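Local coordinates for protein glutathione S-transferase 2 (Heligmosomoides polygyrus, PDB 1TW9) that probably catalyses the conjugation of glutathione to electrophilic substrates, forming an S-substituted glutathione and releasing a halide ion, at residues E16-V21 and R69-T74; Q63-C68 and L91-T96; K119-V124 and N169-Y174; G134-F139 and P179-H184. One frame throughout, in Å; residues are numbered along the deposited sequence.

How the contacts relate
Contacts 1 and 2 share helix 64-75, with centres about 10 Å apart, and touch at C17 SG and C68 SG, 3.4 Å from each other. Contact 1 joins two helices of the thioredoxin-like N-terminal domain; contact 2 leads from that domain to helix 82-101. In glutathione transferases the start of the helix that carries 63-68 borders the glutathione site, which is without ligand in this apo form. Contact 2 passes on to contact 4, its centre about 18 Å away, where L91 CD2 lies 3.7 Å from I136 CD1. Contacts 3 and 4 both use helix 119-142 of the helical C-terminal domain, also with centres about 18 Å apart. Contact 3, about 28 Å from contact 1 between centres, is the outlying one.

Contact 1 of 4, residues E16-V21 and R69-T74; sequences ECARQV and RYLAKT. Unlike the reference sequence in segment 16-21: V21 (reference Ile).
V21 and A18 pack against L71 where two helices of the thioredoxin-like N-terminal domain run side by side. Helix 16-24, the crossover between the parallel strands 4-9 and 30-34, lies almost parallel to helix 64-75, the segment axes 9.4 Å apart at 11°. The apolar contacts are few and buried. V21 CG1, placed anti to the backbone N (chi1 173°), reaches L71 CB at 3.6 Å and comes within 3.9 Å of A72 N, resting on the backbone as much as on the side chain. One turn earlier A18 CB meets the end of the leucine, L71 CD1, at 3.9 Å. L71 also touches Y4 of the inner strand 4-9, which ties the pair to the sheet.

No hydrogen bond crosses between the two segments; the polar groups act within each helix or reach other parts of the dimer. E16 spreads its carboxylate over two neighbours: OE1 takes R19 NH1 at 3.1 Å in a salt bridge, and OE2 offers its anti lone pair to Q20 NE2 at 3.0 Å, in the plane of the amide. OE2 is gripped further by W197 and R201. R69 forms a salt bridge with D89 of its own chain and with D89 of the second subunit, so this helix also faces the dimer interface. Farther along, Y70 O accepts T74 N at 3.0 Å and T74 OG1 at 2.9 Å, from opposite faces of its carbonyl plane.

Contact 2 of 4, residues Q63-C68 and L91-T96; sequences QSQAIC and LADAYT. Unlike the reference sequence in segment 91-96: L91 (reference Pro).
Q65 reaches across to A92, D93 and T96 with its terminal amide. The direct hydrogen bond runs from Q65 NE2 to A92 O, 3.1 Å long and fairly straight at 161°. The acceptor sits in the amide plane, but the donor stands well above the carbonyl plane of A92. T96 N reaches the same oxygen from the opposite face at 3.0 Å, in the ordinary helical bond.

A water completes the polar link: it donates to Q65 OE1 at 2.9 Å and to D93 OD1 at 2.6 Å, and bonds T96 OG1 at 2.8 Å. The amide and carboxylate planes are only 17° apart; both oxygens are acceptors, and the water supplies each with a proton.

In the transferase fold this contact joins helix 64-75 of the thioredoxin-like domain to helix 82-101, which runs roughly antiparallel to it (157° between the segments); the axes stay 11.9 Å apart, a span that the extended glutamine bridges. A leucine in place of Q65 would probably take from A92 O the amide donor that reaches it across the contact, and from the water one of its acceptors.

The methyl A92 CB packs over one face of the amide, 3.6 Å from Q65 OE1. W155 of helix 155-170 touches both A92 and C68.

Contact 3 of 4, residues K119-V124 and N169-Y174; sequences KPKTDV and NRVPEY. Unlike the reference sequence in segment 119-124: P120 (reference Leu).
K121 carries this surface contact, meeting V171 with its aliphatic chain and E173 with its ammonium group. K121 CG leaves anti to the backbone N (chi1 -179°), and the chain then bends so that CE passes 3.7 Å from V171 CG1. Beyond it, K121 NZ forms a salt bridge with E173 OE1; the modelled 2.5 Å is shorter than usual, so the exact length is doubtful. A water accepts from K121 NZ at 3.1 Å and from E173 N at 2.9 Å, tying the lysine to the backbone too.

The contact lies in the helical C-terminal domain, joining the first turns of helix 119-142 to the bend that follows helix 155-170, where V171 leaves helical geometry. An alanine in place of K121 would probably leave the E173 carboxylate without this counter-charge and uncover the V171 methyl.

From K121 to V124 the first segment makes a wider pi-type turn. One turn on, L125 touches V171, and R129 binds the carbonyl oxygens of E173 and Y174.

Contact 4 of 4, residues G134-F139 and P179-H184; sequences GFITKF and PEVKAH
T137 and V181 mark the closest approach of the two backbones, their CA atoms 6.4 Å apart. The helices 119-142 and 179-189 belong to the all-helical C-terminal domain of the glutathione transferase fold, and their segments cross steeply, with axes 9.3 Å apart at 72°. The C-terminal third of helix 119-142 thereby meets the first turn of helix 179-189, where backbone N-H groups have no helical carbonyl before them to bind.

The side chains cross at about right angles. V181 CG2 sits between I136 and T137: it touches I136 CG2 at 3.9 Å and T137 OG1 at 3.5 Å. L133 and L140 of the long helix also touch V181, extending the apolar patch along it. Beside this patch T137 turns its methyl, CG2, to E180 OE1 at 3.7 Å. A bend at chi2 (80°) folds the E180 carboxylate back so that OE1 lies by the threonine methyl, while OE2 is held by a salt bridge to K141.

T137 OG1 is also hydrogen-bonded to L133 O in its own helix. A single water then bridges the two segments, using both of its protons and accepting a third bond: it donates to T137 OG1 at 2.8 Å and to E180 OE1 at 2.8 Å, and accepts from V181 N at 3.1 Å.

Contact 1 of 4, residues E16-V21 and R69-T74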
loop_
_atom_site.group_PDB
_atom_site.type_symbol
_atom_site.label_atom_id
_atom_site.label_comp_id
_atom_site.label_asym_id
_atom_site.label_seq_id
_atom_site.Cartn_x
_atom_site.Cartn_y
_atom_site.Cartn_z
ATOM N N GLU A 16 -4.898 -14.264 -2.910
ATOM C CA GLU A 16 -6.306 -14.455 -3.191
ATOM C C GLU A 16 -6.990 -13.216 -3.768
ATOM O O GLU A 16 -7.841 -13.356 -4.609
ATOM C CB GLU A 16 -7.031 -14.914 -1.964
ATOM C CG GLU A 16 -8.474 -15.361 -2.157
ATOM C CD GLU A 16 -8.680 -16.550 -3.050
ATOM O OE1 GLU A 16 -7.712 -17.244 -3.417
ATOM O OE2 GLU A 16 -9.859 -16.824 -3.363
ATOM N N CYS A 17 -6.648 -12.027 -3.294
ATOM C CA CYS A 17 -7.360 -10.825 -3.808
ATOM C C CYS A 17 -7.087 -10.715 -5.297
ATOM O O CYS A 17 -8.020 -10.612 -6.118
ATOM C CB CYS A 17 -6.968 -9.640 -2.939
ATOM S SG CYS A 17 -7.819 -8.140 -3.448
ATOM N N ALA A 18 -5.832 -10.914 -5.684
ATOM C CA ALA A 18 -5.514 -10.935 -7.109
ATOM C C ALA A 18 -6.385 -11.952 -7.891
ATOM O O ALA A 18 -6.915 -11.654 -9.006
ATOM C CB ALA A 18 -4.065 -11.104 -7.300
ATOM N N ARG A 19 -6.474 -13.189 -7.376
ATOM C CA ARG A 19 -7.263 -14.246 -7.999
ATOM C C ARG A 19 -8.677 -13.837 -8.120
ATOM O O ARG A 19 -9.360 -14.111 -9.118
ATOM C CB ARG A 19 -7.140 -15.553 -7.205
ATOM C CG ARG A 19 -5.729 -16.106 -7.129
ATOM C CD ARG A 19 -5.815 -17.535 -6.585
ATOM N NE ARG A 19 -4.486 -18.107 -6.279
ATOM C CZ ARG A 19 -4.011 -18.245 -5.052
ATOM N NH1 ARG A 19 -4.725 -17.850 -3.997
ATOM N NH2 ARG A 19 -2.848 -18.834 -4.890
ATOM N N GLN A 20 -9.183 -13.139 -7.098
ATOM C CA GLN A 20 -10.556 -12.693 -7.172
ATOM C C GLN A 20 -10.790 -11.498 -8.161
ATOM O O GLN A 20 -11.850 -11.397 -8.750
ATOM C CB GLN A 20 -11.108 -12.439 -5.823
ATOM C CG GLN A 20 -11.189 -13.691 -5.000
ATOM C CD GLN A 20 -11.880 -13.544 -3.713
ATOM O OE1 GLN A 20 -12.529 -12.507 -3.484
ATOM N NE2 GLN A 20 -11.765 -14.543 -2.859
ATOM N N VAL A 21 -9.788 -10.637 -8.344
ATOM C CA VAL A 21 -9.865 -9.603 -9.379
ATOM C C VAL A 21 -9.961 -10.269 -10.748
ATOM O O VAL A 21 -10.763 -9.919 -11.570
ATOM C CB VAL A 21 -8.704 -8.627 -9.279
ATOM C CG1 VAL A 21 -8.704 -7.687 -10.452
ATOM C CG2 VAL A 21 -8.871 -7.799 -7.939
ATOM N N ARG A 69 -4.038 -3.680 -7.032
ATOM C CA ARG A 69 -4.389 -2.333 -7.532
ATOM C C ARG A 69 -4.136 -2.261 -9.015
ATOM O O ARG A 69 -4.968 -1.796 -9.754
ATOM C CB ARG A 69 -3.619 -1.296 -6.810
ATOM C CG ARG A 69 -3.913 0.116 -7.200
ATOM C CD ARG A 69 -3.073 1.187 -6.542
ATOM N NE ARG A 69 -3.057 1.069 -5.109
ATOM C CZ ARG A 69 -2.160 0.419 -4.377
ATOM N NH1 ARG A 69 -1.030 -0.076 -4.904
ATOM N NH2 ARG A 69 -2.351 0.365 -3.059
ATOM N N TYR A 70 -3.033 -2.809 -9.465
ATOM C CA TYR A 70 -2.732 -2.856 -10.894
ATOM C C TYR A 70 -3.829 -3.582 -11.719
ATOM O O TYR A 70 -4.329 -3.071 -12.707
ATOM C CB TYR A 70 -1.365 -3.510 -11.125
ATOM C CG TYR A 70 -1.100 -3.824 -12.588
ATOM C CD1 TYR A 70 -0.700 -2.799 -13.467
ATOM C CD2 TYR A 70 -1.255 -5.088 -13.123
ATOM C CE1 TYR A 70 -0.556 -3.007 -14.751
ATOM C CE2 TYR A 70 -1.067 -5.273 -14.402
ATOM C CZ TYR A 70 -0.655 -4.280 -15.215
ATOM O OH TYR A 70 -0.518 -4.606 -16.577
ATOM N N LEU A 71 -4.137 -4.809 -11.302
ATOM C CA LEU A 71 -5.176 -5.616 -11.920
ATOM C C LEU A 71 -6.483 -4.923 -11.839
ATOM O O LEU A 71 -7.204 -4.824 -12.815
ATOM C CB LEU A 71 -5.234 -6.962 -11.255
ATOM C CG LEU A 71 -4.070 -7.867 -11.532
ATOM C CD1 LEU A 71 -4.195 -9.144 -10.695
ATOM C CD2 LEU A 71 -3.809 -8.133 -13.052
ATOM N N ALA A 72 -6.778 -4.332 -10.683
ATOM C CA ALA A 72 -8.065 -3.610 -10.512
ATOM C C ALA A 72 -8.242 -2.386 -11.407
ATOM O O ALA A 72 -9.247 -2.218 -12.018
ATOM C CB ALA A 72 -8.286 -3.239 -9.079
ATOM N N LYS A 73 -7.167 -1.656 -11.645
ATOM C CA LYS A 73 -7.191 -0.533 -12.553
ATOM C C LYS A 73 -7.316 -1.031 -14.006
ATOM O O LYS A 73 -7.954 -0.362 -14.841
ATOM C CB LYS A 73 -5.984 0.312 -12.355
ATOM C CG LYS A 73 -6.066 1.098 -11.072
ATOM C CD LYS A 73 -4.783 1.946 -10.737
ATOM C CE LYS A 73 -4.931 2.963 -9.584
ATOM N NZ LYS A 73 -5.813 4.164 -9.925
ATOM N N THR A 74 -6.637 -2.114 -14.298
ATOM C CA THR A 74 -6.696 -2.685 -15.622
ATOM C C THR A 74 -8.120 -2.981 -15.996
ATOM O O THR A 74 -8.570 -2.787 -17.146
ATOM C CB THR A 74 -5.827 -3.942 -15.683
ATOM O OG1 THR A 74 -4.466 -3.588 -15.510
ATOM C CG2 THR A 74 -5.876 -4.624 -17.027
#

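Contact 2 of 4, residues Q63-C68 and L91-T96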
loop_
_atom_site.group_PDB
_atom_site.type_symbol
_atom_site.label_atom_id
_atom_site.label_comp_id
_atom_site.label_asym_id
_atom_site.label_seq_id
_atom_site.Cartn_x
_atom_site.Cartn_y
_atom_site.Cartn_z
ATOM N N GLN A 63 4.453 -7.813 -4.778
ATOM C CA GLN A 63 3.782 -7.144 -3.667
ATOM C C GLN A 63 2.249 -7.197 -3.876
ATOM O O GLN A 63 1.685 -6.630 -4.794
ATOM C CB GLN A 63 4.267 -5.749 -3.401
ATOM C CG GLN A 63 5.734 -5.625 -3.035
ATOM C CD GLN A 63 6.025 -6.090 -1.645
ATOM O OE1 GLN A 63 7.170 -6.320 -1.298
ATOM N NE2 GLN A 63 4.979 -6.269 -0.852
ATOM N N SER A 64 1.597 -7.903 -2.946
ATOM C CA SER A 64 0.167 -8.175 -2.980
ATOM C C SER A 64 -0.707 -7.013 -3.367
ATOM O O SER A 64 -1.475 -7.075 -4.277
ATOM C CB SER A 64 -0.277 -8.652 -1.557
ATOM O OG SER A 64 -1.584 -9.144 -1.689
ATOM N N GLN A 65 -0.629 -5.928 -2.608
ATOM C CA GLN A 65 -1.531 -4.825 -2.882
ATOM C C GLN A 65 -1.146 -4.122 -4.195
ATOM O O GLN A 65 -2.015 -3.612 -4.878
ATOM C CB GLN A 65 -1.561 -3.801 -1.766
ATOM C CG GLN A 65 -2.410 -4.310 -0.615
ATOM C CD GLN A 65 -2.910 -3.337 0.409
ATOM O OE1 GLN A 65 -2.672 -2.092 0.385
ATOM N NE2 GLN A 65 -3.548 -3.940 1.445
ATOM N N ALA A 66 0.132 -4.107 -4.565
ATOM C CA ALA A 66 0.543 -3.472 -5.852
ATOM C C ALA A 66 -0.063 -4.230 -7.061
ATOM O O ALA A 66 -0.501 -3.647 -8.012
ATOM C CB ALA A 66 1.997 -3.422 -5.959
ATOM N N ILE A 67 -0.020 -5.528 -6.926
ATOM C CA ILE A 67 -0.607 -6.459 -7.861
ATOM C C ILE A 67 -2.130 -6.242 -7.988
ATOM O O ILE A 67 -2.664 -6.086 -9.097
ATOM C CB ILE A 67 -0.250 -7.891 -7.476
ATOM C CG1 ILE A 67 1.251 -8.181 -7.693
ATOM C CG2 ILE A 67 -1.093 -8.827 -8.283
ATOM C CD1 ILE A 67 1.622 -9.505 -7.100
ATOM N N CYS A 68 -2.828 -6.223 -6.862
ATOM C CA CYS A 68 -4.303 -6.103 -6.847
ATOM C C CYS A 68 -4.698 -4.767 -7.449
ATOM O O CYS A 68 -5.580 -4.718 -8.237
ATOM C CB CYS A 68 -4.813 -6.172 -5.417
ATOM S SG CYS A 68 -4.708 -7.865 -4.894
ATOM N N LEU A 91 -8.497 2.431 2.454
ATOM C CA LEU A 91 -9.159 1.335 3.180
ATOM C C LEU A 91 -8.263 0.072 3.196
ATOM O O LEU A 91 -8.239 -0.663 4.167
ATOM C CB LEU A 91 -10.531 1.045 2.553
ATOM C CG LEU A 91 -11.537 2.130 2.996
ATOM C CD1 LEU A 91 -12.590 2.167 1.945
ATOM C CD2 LEU A 91 -12.058 1.734 4.349
ATOM N N ALA A 92 -7.563 -0.214 2.081
ATOM C CA ALA A 92 -6.723 -1.362 1.990
ATOM C C ALA A 92 -5.542 -1.166 2.904
ATOM O O ALA A 92 -5.067 -2.124 3.518
ATOM C CB ALA A 92 -6.262 -1.547 0.621
ATOM N N ASP A 93 -5.061 0.064 3.025
ATOM C CA ASP A 93 -3.955 0.314 3.948
ATOM C C ASP A 93 -4.416 0.205 5.415
ATOM O O ASP A 93 -3.691 -0.252 6.272
ATOM C CB ASP A 93 -3.501 1.707 3.770
ATOM C CG ASP A 93 -2.510 1.872 2.683
ATOM O OD1 ASP A 93 -1.942 0.829 2.235
ATOM O OD2 ASP A 93 -2.166 3.050 2.300
ATOM N N ALA A 94 -5.594 0.697 5.713
ATOM C CA ALA A 94 -6.185 0.472 7.056
ATOM C C ALA A 94 -6.319 -1.001 7.335
ATOM O O ALA A 94 -6.107 -1.450 8.457
ATOM C CB ALA A 94 -7.521 1.151 7.173
ATOM N N TYR A 95 -6.658 -1.794 6.313
ATOM C CA TYR A 95 -6.765 -3.251 6.462
ATOM C C TYR A 95 -5.405 -3.794 6.907
ATOM O O TYR A 95 -5.287 -4.606 7.849
ATOM C CB TYR A 95 -7.220 -3.907 5.121
ATOM C CG TYR A 95 -7.142 -5.396 5.158
ATOM C CD1 TYR A 95 -8.039 -6.150 5.942
ATOM C CD2 TYR A 95 -6.185 -6.081 4.419
ATOM C CE1 TYR A 95 -7.955 -7.530 5.938
ATOM C CE2 TYR A 95 -6.088 -7.423 4.445
ATOM C CZ TYR A 95 -6.963 -8.150 5.227
ATOM O OH TYR A 95 -6.862 -9.502 5.223
ATOM N N THR A 96 -4.358 -3.417 6.168
ATOM C CA THR A 96 -3.004 -3.840 6.471
ATOM C C THR A 96 -2.625 -3.553 7.906
ATOM O O THR A 96 -2.019 -4.389 8.563
ATOM C CB THR A 96 -2.016 -3.153 5.526
ATOM O OG1 THR A 96 -2.245 -3.645 4.230
ATOM C CG2 THR A 96 -0.545 -3.537 5.799
HETATM O O HOH W 1 -1.003 -1.603 2.694
#

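Contact 3 of 4, residues K119-V124 and N169-Y174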
loop_
_atom_site.group_PDB
_atom_site.type_symbol
_atom_site.label_atom_id
_atom_site.label_comp_id
_atom_site.label_asym_id
_atom_site.label_seq_id
_atom_site.Cartn_x
_atom_site.Cartn_y
_atom_site.Cartn_z
ATOM N N LYS A 119 -7.108 -17.813 23.232
ATOM C CA LYS A 119 -6.621 -16.652 23.978
ATOM C C LYS A 119 -6.423 -15.436 23.044
ATOM O O LYS A 119 -6.974 -14.366 23.333
ATOM C CB LYS A 119 -5.334 -16.992 24.734
ATOM C CG LYS A 119 -4.611 -15.794 25.377
ATOM C CD LYS A 119 -5.003 -15.608 26.852
ATOM C CE LYS A 119 -3.941 -14.856 27.630
ATOM N NZ LYS A 119 -3.130 -15.769 28.501
ATOM N N PRO A 120 -5.611 -15.565 21.982
ATOM C CA PRO A 120 -5.586 -14.546 20.908
ATOM C C PRO A 120 -6.978 -14.041 20.451
ATOM O O PRO A 120 -7.152 -12.828 20.288
ATOM C CB PRO A 120 -4.845 -15.246 19.756
ATOM C CG PRO A 120 -3.958 -16.300 20.431
ATOM C CD PRO A 120 -4.581 -16.608 21.764
ATOM N N LYS A 121 -7.945 -14.946 20.257
ATOM C CA LYS A 121 -9.322 -14.556 19.923
ATOM C C LYS A 121 -9.751 -13.387 20.782
ATOM O O LYS A 121 -10.034 -12.282 20.302
ATOM C CB LYS A 121 -10.278 -15.729 20.167
ATOM C CG LYS A 121 -11.767 -15.509 19.853
ATOM C CD LYS A 121 -12.633 -16.479 20.710
ATOM C CE LYS A 121 -13.912 -16.990 20.022
ATOM N NZ LYS A 121 -15.192 -16.209 20.293
ATOM N N THR A 122 -9.772 -13.634 22.080
ATOM C CA THR A 122 -10.299 -12.664 23.003
ATOM C C THR A 122 -9.324 -11.511 23.270
ATOM O O THR A 122 -9.755 -10.381 23.514
ATOM C CB THR A 122 -10.778 -13.359 24.324
ATOM O OG1 THR A 122 -11.146 -12.367 25.284
ATOM C CG2 THR A 122 -9.671 -14.140 25.012
ATOM N N ASP A 123 -8.024 -11.780 23.212
ATOM C CA ASP A 123 -7.052 -10.766 23.593
ATOM C C ASP A 123 -6.680 -9.837 22.449
ATOM O O ASP A 123 -6.455 -8.644 22.678
ATOM C CB ASP A 123 -5.821 -11.409 24.235
ATOM C CG ASP A 123 -6.101 -11.911 25.668
ATOM O OD1 ASP A 123 -7.274 -11.838 26.110
ATOM O OD2 ASP A 123 -5.221 -12.390 26.430
ATOM N N VAL A 124 -6.617 -10.361 21.227
ATOM C CA VAL A 124 -6.194 -9.534 20.105
ATOM C C VAL A 124 -7.263 -9.435 19.009
ATOM O O VAL A 124 -7.579 -8.327 18.564
ATOM C CB VAL A 124 -4.778 -9.946 19.533
ATOM C CG1 VAL A 124 -3.871 -10.520 20.621
ATOM C CG2 VAL A 124 -4.877 -10.894 18.351
ATOM N N ASN A 169 -15.866 -17.712 9.545
ATOM C CA ASN A 169 -15.736 -19.181 9.555
ATOM C C ASN A 169 -14.983 -19.680 10.790
ATOM O O ASN A 169 -15.426 -20.617 11.468
ATOM C CB ASN A 169 -15.067 -19.700 8.279
ATOM C CG ASN A 169 -15.979 -19.639 7.108
ATOM O OD1 ASN A 169 -17.200 -19.708 7.276
ATOM N ND2 ASN A 169 -15.412 -19.556 5.892
ATOM N N ARG A 170 -13.888 -19.029 11.130
ATOM C CA ARG A 170 -13.069 -19.465 12.266
ATOM C C ARG A 170 -13.663 -19.112 13.640
ATOM O O ARG A 170 -13.585 -19.881 14.603
ATOM C CB ARG A 170 -11.702 -18.809 12.156
ATOM C CG ARG A 170 -10.951 -19.144 10.913
ATOM C CD ARG A 170 -9.622 -18.465 10.863
ATOM N NE ARG A 170 -8.889 -18.706 9.640
ATOM C CZ ARG A 170 -8.066 -19.750 9.409
ATOM N NH1 ARG A 170 -7.854 -20.699 10.305
ATOM N NH2 ARG A 170 -7.439 -19.826 8.240
ATOM N N VAL A 171 -14.256 -17.934 13.707
ATOM C CA VAL A 171 -14.765 -17.344 14.915
ATOM C C VAL A 171 -16.131 -16.749 14.609
ATOM O O VAL A 171 -16.206 -15.559 14.211
ATOM C CB VAL A 171 -13.812 -16.261 15.390
ATOM C CG1 VAL A 171 -14.349 -15.538 16.626
ATOM C CG2 VAL A 171 -12.398 -16.881 15.678
ATOM N N PRO A 172 -17.204 -17.549 14.752
ATOM C CA PRO A 172 -18.568 -17.078 14.439
ATOM C C PRO A 172 -18.927 -15.720 15.026
ATOM O O PRO A 172 -19.630 -14.946 14.351
ATOM C CB PRO A 172 -19.451 -18.165 15.031
ATOM C CG PRO A 172 -18.658 -19.382 14.889
ATOM C CD PRO A 172 -17.216 -18.972 15.135
ATOM N N GLU A 173 -18.447 -15.398 16.234
ATOM C CA GLU A 173 -18.788 -14.137 16.890
ATOM C C GLU A 173 -18.117 -12.914 16.233
ATOM O O GLU A 173 -18.383 -11.788 16.581
ATOM C CB GLU A 173 -18.643 -14.196 18.443
ATOM C CG GLU A 173 -17.325 -13.814 19.112
ATOM C CD GLU A 173 -17.410 -13.819 20.663
ATOM O OE1 GLU A 173 -17.106 -14.883 21.278
ATOM O OE2 GLU A 173 -17.771 -12.775 21.309
ATOM N N TYR A 174 -17.231 -13.134 15.271
ATOM C CA TYR A 174 -16.502 -12.025 14.628
ATOM C C TYR A 174 -17.419 -10.931 14.110
ATOM O O TYR A 174 -17.109 -9.762 14.190
ATOM C CB TYR A 174 -15.622 -12.584 13.528
ATOM C CG TYR A 174 -14.747 -11.566 12.801
ATOM C CD1 TYR A 174 -13.493 -11.253 13.254
ATOM C CD2 TYR A 174 -15.179 -10.964 11.656
ATOM C CE1 TYR A 174 -12.715 -10.307 12.595
ATOM C CE2 TYR A 174 -14.416 -10.056 10.981
ATOM C CZ TYR A 174 -13.191 -9.701 11.486
ATOM O OH TYR A 174 -12.391 -8.762 10.878
HETATM O O HOH W 2 -17.509 -17.062 18.373
#

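Contact 4 of 4, residues G134-F139 and P179-H184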
loop_
_atom_site.group_PDB
_atom_site.type_symbol
_atom_site.label_atom_id
_atom_site.label_comp_id
_atom_site.label_asym_id
_atom_site.label_seq_id
_atom_site.Cartn_x
_atom_site.Cartn_y
_atom_site.Cartn_z
ATOM N N GLY A 134 -15.416 -0.955 13.024
ATOM C CA GLY A 134 -16.073 0.311 13.271
ATOM C C GLY A 134 -15.744 1.257 12.130
ATOM O O GLY A 134 -16.644 1.976 11.621
ATOM N N PHE A 135 -14.468 1.332 11.745
ATOM C CA PHE A 135 -14.070 2.224 10.618
ATOM C C PHE A 135 -14.748 1.816 9.309
ATOM O O PHE A 135 -15.313 2.681 8.593
ATOM C CB PHE A 135 -12.549 2.223 10.392
ATOM C CG PHE A 135 -11.746 2.771 11.555
ATOM C CD1 PHE A 135 -10.559 2.155 11.936
ATOM C CD2 PHE A 135 -12.160 3.880 12.260
ATOM C CE1 PHE A 135 -9.809 2.651 12.987
ATOM C CE2 PHE A 135 -11.418 4.374 13.287
ATOM C CZ PHE A 135 -10.232 3.745 13.666
ATOM N N ILE A 136 -14.727 0.537 9.018
ATOM C CA ILE A 136 -15.390 -0.029 7.817
ATOM C C ILE A 136 -16.873 0.292 7.785
ATOM O O ILE A 136 -17.413 0.711 6.758
ATOM C CB ILE A 136 -15.182 -1.606 7.713
ATOM C CG1 ILE A 136 -13.745 -1.969 7.475
ATOM C CG2 ILE A 136 -16.082 -2.224 6.550
ATOM C CD1 ILE A 136 -13.090 -1.220 6.386
ATOM N N THR A 137 -17.553 0.114 8.916
ATOM C CA THR A 137 -18.985 0.396 9.049
ATOM C C THR A 137 -19.346 1.858 8.735
ATOM O O THR A 137 -20.344 2.154 8.045
ATOM C CB THR A 137 -19.430 0.023 10.441
ATOM O OG1 THR A 137 -19.283 -1.407 10.597
ATOM C CG2 THR A 137 -20.930 0.269 10.582
ATOM N N LYS A 138 -18.493 2.769 9.183
ATOM C CA LYS A 138 -18.643 4.180 8.899
ATOM C C LYS A 138 -18.595 4.443 7.386
ATOM O O LYS A 138 -19.427 5.162 6.900
ATOM C CB LYS A 138 -17.577 4.936 9.675
ATOM C CG LYS A 138 -17.363 6.293 9.342
ATOM C CD LYS A 138 -16.313 6.898 10.325
ATOM C CE LYS A 138 -14.816 6.620 9.900
ATOM N NZ LYS A 138 -13.983 7.358 10.944
ATOM N N PHE A 139 -17.677 3.800 6.667
ATOM C CA PHE A 139 -17.643 3.902 5.223
ATOM C C PHE A 139 -18.909 3.296 4.558
ATOM O O PHE A 139 -19.516 3.917 3.669
ATOM C CB PHE A 139 -16.348 3.276 4.694
ATOM C CG PHE A 139 -15.181 4.204 4.755
ATOM C CD1 PHE A 139 -14.501 4.427 5.913
ATOM C CD2 PHE A 139 -14.741 4.873 3.595
ATOM C CE1 PHE A 139 -13.389 5.254 5.974
ATOM C CE2 PHE A 139 -13.645 5.742 3.665
ATOM C CZ PHE A 139 -12.972 5.951 4.836
ATOM N N PRO A 179 -23.634 -5.745 11.525
ATOM C CA PRO A 179 -24.527 -6.316 10.502
ATOM C C PRO A 179 -24.232 -5.799 9.122
ATOM O O PRO A 179 -24.337 -6.572 8.130
ATOM C CB PRO A 179 -25.920 -5.876 10.926
ATOM C CG PRO A 179 -25.721 -4.762 11.977
ATOM C CD PRO A 179 -24.365 -4.940 12.547
ATOM N N GLU A 180 -23.857 -4.533 9.039
ATOM C CA GLU A 180 -23.547 -3.946 7.690
ATOM C C GLU A 180 -22.326 -4.637 7.057
ATOM O O GLU A 180 -22.279 -4.879 5.866
ATOM C CB GLU A 180 -23.315 -2.433 7.770
ATOM C CG GLU A 180 -24.504 -1.594 8.161
ATOM C CD GLU A 180 -24.790 -1.559 9.673
ATOM O OE1 GLU A 180 -23.907 -1.968 10.523
ATOM O OE2 GLU A 180 -25.932 -1.112 10.021
ATOM N N VAL A 181 -21.342 -4.970 7.886
ATOM C CA VAL A 181 -20.154 -5.649 7.403
ATOM C C VAL A 181 -20.529 -7.042 6.966
ATOM O O VAL A 181 -20.055 -7.501 5.953
ATOM C CB VAL A 181 -19.053 -5.709 8.469
ATOM C CG1 VAL A 181 -17.914 -6.640 8.040
ATOM C CG2 VAL A 181 -18.512 -4.343 8.788
ATOM N N LYS A 182 -21.375 -7.733 7.735
ATOM C CA LYS A 182 -21.840 -9.062 7.292
ATOM C C LYS A 182 -22.575 -8.983 5.943
ATOM O O LYS A 182 -22.374 -9.853 5.101
ATOM C CB LYS A 182 -22.817 -9.727 8.296
ATOM C CG LYS A 182 -23.018 -11.205 7.862
ATOM C CD LYS A 182 -23.766 -12.068 8.706
ATOM C CE LYS A 182 -23.824 -13.490 8.030
ATOM N NZ LYS A 182 -24.408 -14.479 9.018
ATOM N N ALA A 183 -23.459 -7.999 5.789
ATOM C CA ALA A 183 -24.293 -7.799 4.615
ATOM C C ALA A 183 -23.367 -7.579 3.411
ATOM O O ALA A 183 -23.553 -8.092 2.314
ATOM C CB ALA A 183 -25.158 -6.544 4.821
ATOM N N HIS A 184 -22.327 -6.811 3.669
ATOM C CA HIS A 184 -21.314 -6.512 2.629
ATOM C C HIS A 184 -20.568 -7.773 2.230
ATOM O O HIS A 184 -20.433 -8.067 1.054
ATOM C CB HIS A 184 -20.358 -5.411 3.090
ATOM C CG HIS A 184 -19.177 -5.188 2.201
ATOM N ND1 HIS A 184 -18.004 -5.884 2.326
ATOM C CD2 HIS A 184 -19.002 -4.331 1.162
ATOM C CE1 HIS A 184 -17.145 -5.453 1.399
ATOM N NE2 HIS A 184 -17.725 -4.486 0.704
HETATM O O HOH W 3 -21.388 -3.233 10.443
#